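PDB 1K0F: zinc-binding protein TroA from Treponema pallidum, which binds zinc with high affinity and specificity in the periplasm and delivers it to the membrane permease of the TroABC transporter for import. Local coordinates for residues T40-A43 with G44-E47; D169-G172 with Y173-R176. One frame throughout, in Å; residues are numbered along the deposited sequence.

Interaction 1 (T40-A43 with G44-E47); sequences TATA and GDVE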
ATOM      1  N   THR A  40      -6.882   7.512 -12.665  1.00 52.84           N
ATOM      2  CA  THR A  40      -6.583   7.828 -14.068  1.00 54.40           C
ATOM      3  C   THR A  40      -5.625   9.013 -14.113  1.00 55.94           C
ATOM      4  O   THR A  40      -5.752   9.945 -13.318  1.00 58.13           O
ATOM      5  CB  THR A  40      -7.838   8.262 -14.853  1.00 53.49           C
ATOM      6  OG1 THR A  40      -9.012   7.831 -14.158  1.00 52.97           O
ATOM      7  CG2 THR A  40      -7.816   7.687 -16.260  1.00 52.06           C
ATOM      8  N   ALA A  41      -4.674   8.988 -15.041  1.00 56.85           N
ATOM      9  CA  ALA A  41      -3.724  10.088 -15.174  1.00 56.82           C
ATOM     10  C   ALA A  41      -4.442  11.245 -15.856  1.00 56.85           C
ATOM     11  O   ALA A  41      -4.738  11.185 -17.045  1.00 57.75           O
ATOM     12  CB  ALA A  41      -2.517   9.659 -16.004  1.00 55.71           C
ATOM     13  N   THR A  42      -4.729  12.293 -15.091  1.00 56.29           N
ATOM     14  CA  THR A  42      -5.409  13.459 -15.625  1.00 55.34           C
ATOM     15  C   THR A  42      -4.556  14.096 -16.721  1.00 56.30           C
ATOM     16  O   THR A  42      -3.507  13.566 -17.094  1.00 56.22           O
ATOM     17  CB  THR A  42      -5.640  14.489 -14.530  1.00 54.91           C
ATOM     18  OG1 THR A  42      -4.378  15.041 -14.131  1.00 55.23           O
ATOM     19  CG2 THR A  42      -6.304  13.841 -13.324  1.00 54.03           C
ATOM     20  N   ALA A  43      -5.010  15.236 -17.233  1.00 57.14           N
ATOM     21  CA  ALA A  43      -4.289  15.945 -18.288  1.00 57.05           C
ATOM     22  C   ALA A  43      -2.866  16.260 -17.841  1.00 56.66           C
ATOM     23  O   ALA A  43      -1.894  15.933 -18.529  1.00 55.61           O
ATOM     24  CB  ALA A  43      -5.029  17.235 -18.658  1.00 56.98           C
ATOM     25  N   GLY A  44      -2.758  16.895 -16.680  1.00 56.26           N
ATOM     26  CA  GLY A  44      -1.456  17.244 -16.154  1.00 56.44           C
ATOM     27  C   GLY A  44      -0.638  15.990 -15.964  1.00 56.49           C
ATOM     28  O   GLY A  44       0.474  15.886 -16.470  1.00 57.32           O
ATOM     29  N   ASP A  45      -1.205  15.026 -15.246  1.00 56.53           N
ATOM     30  CA  ASP A  45      -0.526  13.764 -14.975  1.00 56.17           C
ATOM     31  C   ASP A  45       0.141  13.167 -16.220  1.00 55.58           C
ATOM     32  O   ASP A  45       1.364  13.043 -16.259  1.00 55.24           O
ATOM     33  CB  ASP A  45      -1.513  12.757 -14.368  1.00 56.08           C
ATOM     34  CG  ASP A  45      -2.083  13.225 -13.029  1.00 55.55           C
ATOM     35  OD1 ASP A  45      -1.293  13.547 -12.112  1.00 54.26           O
ATOM     36  OD2 ASP A  45      -3.322  13.265 -12.891  1.00 55.61           O
ATOM     37  N   VAL A  46      -0.654  12.807 -17.226  1.00 55.24           N
ATOM     38  CA  VAL A  46      -0.129  12.225 -18.469  1.00 54.71           C
ATOM     39  C   VAL A  46       0.949  13.115 -19.094  1.00 55.21           C
ATOM     40  O   VAL A  46       1.755  12.662 -19.914  1.00 54.64           O
ATOM     41  CB  VAL A  46      -1.269  11.997 -19.511  1.00 53.08           C
ATOM     42  CG1 VAL A  46      -0.700  11.913 -20.921  1.00 49.96           C
ATOM     43  CG2 VAL A  46      -2.021  10.722 -19.180  1.00 51.87           C
ATOM     44  N   GLU A  47       0.956  14.383 -18.698  1.00 55.22           N
ATOM     45  CA  GLU A  47       1.926  15.341 -19.212  1.00 55.38           C
ATOM     46  C   GLU A  47       3.229  15.266 -18.412  1.00 53.56           C
ATOM     47  O   GLU A  47       4.314  15.140 -18.991  1.00 52.25           O
ATOM     48  CB  GLU A  47       1.330  16.744 -19.151  1.00 57.50           C
ATOM     49  CG  GLU A  47       2.312  17.836 -18.828  1.00 60.75           C
ATOM     50  CD  GLU A  47       1.706  19.194 -19.049  1.00 62.52           C
ATOM     51  OE1 GLU A  47       2.422  20.204 -18.878  1.00 63.96           O
ATOM     52  OE2 GLU A  47       0.506  19.239 -19.396  1.00 63.88           O
TER
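T42 and D45 meet side chain to side chain where the chain enters helix 43-51. The D45 carboxylate turns one oxygen back to T42: OD2 accepts the T42 backbone N-H at 2.8 Å through its anti lone pair, although the N-H...O angle of 139° leaves the bond bent. The same oxygen takes the T42 hydroxyl, with OG1 modelled at a very short 2.4 Å from OD2, a length to be read with caution. D45 reaches both because its CG stands beside its own backbone N (chi1 -62°), which swings the carboxylate toward the start of the helix. In the reverse direction, T42 OG1 accepts a straight but weak bond from D45 N at 3.4 Å.

This reciprocal exchange is a capping box, with T42 at the N-cap: the hydroxyl takes up, weakly, a backbone N-H of the first turn, and the carboxylate secures the N-cap's own N-H. Among backbone bonds, V46 N donates to T42 O at 3.0 Å and closes the first turn.

Apolar contacts lie next to the box. The A41 methyl packs on V46 CG2 at 3.4 Å and on D45 CB at 3.6 Å, and it also touches M66. D45 is buried despite the exposed surroundings, its side chain resting on L29 and Y39.

Interaction 2 (D169-G172 with Y173-R176); sequences DAFG and YFSR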
ATOM      1  N   ASP A 169      -9.706  -5.809   0.603  1.00 36.53           N
ATOM      2  CA  ASP A 169      -8.686  -6.871   0.668  1.00 36.13           C
ATOM      3  C   ASP A 169      -7.295  -6.392   0.290  1.00 33.97           C
ATOM      4  O   ASP A 169      -6.739  -6.813  -0.728  1.00 34.03           O
ATOM      5  CB  ASP A 169      -9.084  -8.028  -0.263  1.00 40.93           C
ATOM      6  CG  ASP A 169      -9.032  -9.389   0.425  1.00 43.30           C
ATOM      7  OD1 ASP A 169      -8.688  -9.438   1.631  1.00 43.25           O
ATOM      8  OD2 ASP A 169      -9.337 -10.405  -0.252  1.00 43.82           O
ATOM      9  N   ALA A 170      -6.722  -5.546   1.135  1.00 30.95           N
ATOM     10  CA  ALA A 170      -5.410  -4.988   0.870  1.00 29.37           C
ATOM     11  C   ALA A 170      -4.381  -5.308   1.940  1.00 28.67           C
ATOM     12  O   ALA A 170      -3.461  -4.531   2.155  1.00 29.85           O
ATOM     13  CB  ALA A 170      -5.526  -3.480   0.704  1.00 29.39           C
ATOM     14  N   PHE A 171      -4.515  -6.439   2.612  1.00 28.23           N
ATOM     15  CA  PHE A 171      -3.542  -6.762   3.641  1.00 28.30           C
ATOM     16  C   PHE A 171      -3.186  -8.229   3.647  1.00 28.33           C
ATOM     17  O   PHE A 171      -2.705  -8.751   4.643  1.00 27.61           O
ATOM     18  CB  PHE A 171      -4.061  -6.344   5.016  1.00 28.08           C
ATOM     19  CG  PHE A 171      -4.259  -4.859   5.162  1.00 27.37           C
ATOM     20  CD1 PHE A 171      -5.488  -4.279   4.870  1.00 26.87           C
ATOM     21  CD2 PHE A 171      -3.227  -4.046   5.604  1.00 26.60           C
ATOM     22  CE1 PHE A 171      -5.688  -2.908   5.015  1.00 27.00           C
ATOM     23  CE2 PHE A 171      -3.417  -2.667   5.753  1.00 27.67           C
ATOM     24  CZ  PHE A 171      -4.651  -2.099   5.458  1.00 27.30           C
ATOM     25  N   GLY A 172      -3.425  -8.894   2.524  1.00 30.30           N
ATOM     26  CA  GLY A 172      -3.105 -10.307   2.421  1.00 32.70           C
ATOM     27  C   GLY A 172      -1.680 -10.618   2.866  1.00 34.28           C
ATOM     28  O   GLY A 172      -1.469 -11.499   3.709  1.00 35.68           O
ATOM     29  N   TYR A 173      -0.702  -9.908   2.298  1.00 33.12           N
ATOM     30  CA  TYR A 173       0.697 -10.119   2.667  1.00 31.29           C
ATOM     31  C   TYR A 173       0.894  -9.688   4.112  1.00 31.72           C
ATOM     32  O   TYR A 173       1.701 -10.260   4.836  1.00 31.32           O
ATOM     33  CB  TYR A 173       1.627  -9.309   1.775  1.00 27.36           C
ATOM     34  CG  TYR A 173       1.588  -9.694   0.319  1.00 24.71           C
ATOM     35  CD1 TYR A 173       2.704 -10.235  -0.311  1.00 23.83           C
ATOM     36  CD2 TYR A 173       0.461  -9.441  -0.452  1.00 25.18           C
ATOM     37  CE1 TYR A 173       2.699 -10.497  -1.679  1.00 23.07           C
ATOM     38  CE2 TYR A 173       0.452  -9.698  -1.812  1.00 22.18           C
ATOM     39  CZ  TYR A 173       1.564 -10.222  -2.421  1.00 22.07           C
ATOM     40  OH  TYR A 173       1.537 -10.441  -3.778  1.00 24.73           O
ATOM     41  N   PHE A 174       0.156  -8.666   4.526  1.00 32.58           N
ATOM     42  CA  PHE A 174       0.250  -8.186   5.896  1.00 33.07           C
ATOM     43  C   PHE A 174      -0.144  -9.352   6.807  1.00 33.44           C
ATOM     44  O   PHE A 174       0.486  -9.596   7.839  1.00 32.89           O
ATOM     45  CB  PHE A 174      -0.692  -6.991   6.108  1.00 32.07           C
ATOM     46  CG  PHE A 174      -0.764  -6.513   7.532  1.00 30.63           C
ATOM     47  CD1 PHE A 174       0.196  -5.641   8.039  1.00 28.48           C
ATOM     48  CD2 PHE A 174      -1.791  -6.950   8.373  1.00 30.04           C
ATOM     49  CE1 PHE A 174       0.135  -5.213   9.358  1.00 28.50           C
ATOM     50  CE2 PHE A 174      -1.862  -6.530   9.692  1.00 28.52           C
ATOM     51  CZ  PHE A 174      -0.899  -5.662  10.188  1.00 28.52           C
ATOM     52  N   SER A 175      -1.181 -10.078   6.401  1.00 33.42           N
ATOM     53  CA  SER A 175      -1.654 -11.215   7.166  1.00 35.12           C
ATOM     54  C   SER A 175      -0.617 -12.327   7.115  1.00 36.64           C
ATOM     55  O   SER A 175      -0.217 -12.859   8.152  1.00 37.79           O
ATOM     56  CB  SER A 175      -2.990 -11.711   6.600  1.00 36.37           C
ATOM     57  OG  SER A 175      -2.810 -12.683   5.577  1.00 38.74           O
ATOM     58  N   ARG A 176      -0.167 -12.660   5.907  1.00 35.96           N
ATOM     59  CA  ARG A 176       0.816 -13.718   5.719  1.00 35.62           C
ATOM     60  C   ARG A 176       2.138 -13.426   6.423  1.00 36.58           C
ATOM     61  O   ARG A 176       2.797 -14.334   6.926  1.00 35.42           O
ATOM     62  CB  ARG A 176       1.067 -13.933   4.224  1.00 34.95           C
ATOM     63  CG  ARG A 176       2.217 -14.873   3.910  1.00 35.13           C
ATOM     64  CD  ARG A 176       2.332 -15.118   2.418  1.00 37.01           C
ATOM     65  NE  ARG A 176       3.348 -14.266   1.813  1.00 40.18           N
ATOM     66  CZ  ARG A 176       3.822 -14.414   0.578  1.00 40.68           C
ATOM     67  NH1 ARG A 176       3.373 -15.388  -0.200  1.00 41.16           N
ATOM     68  NH2 ARG A 176       4.757 -13.587   0.122  1.00 40.64           N
TER
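F171 and F174 run alongside each other as a T-shaped pair: the edge of the F171 ring is turned to the face of F174, with centroids 5.7 Å apart and planes at 78°. The methylenes behind the rings also touch, F171 CB to F174 CB at 3.6 Å, and F174 CB sits at the F171 edge, in the ring plane.

Beside this pair, F171, the N-cap of helix 172-178, gives its carbonyl O to S175 N at 2.7 Å. G172 O receives two donors: R176 N at 2.8 Å, and S175 OG at 2.6 Å, the hydroxyl lying in the carbonyl plane on a lone pair. With chi1 at 89°, S175 folds OG back over the preceding turn to reach it.

Farther out, F171 stacks with F105 and F174 with F180; from helix 260-273, N267 touches the F171 side chain and I268 that of F174. The Y173 OH is hydrogen-bonded to D100 O, while R176 NH2 bonds to Q90 O.

Sharing G172 O with R176 N ties the S175 hydroxyl to its own helix, while F171 serves the contact twice, its carbonyl bonding S175 N and its ring meeting F174.

How the interactions relate
Interactions 1 and 2 both form where a loop enters a helix, 43-51 and 172-178 respectively, yet they lie on opposite sides of the chain's centre, with their centres 30 Å apart and their nearest atoms about 17 Å apart, and do not touch. Each follows closely in sequence on a zinc ligand, H37 before T40-A43 and H168 before D169-G172. Interaction 2 is the nearer to the site: the side chain of Y173 is about 5 Å from that of H102, and that of F171 about 6 Å from that of H168. In interaction 1, the T40 side chain is about 10 Å from that of H37. D248 completes the zinc-binding set, empty in this zinc-free structure.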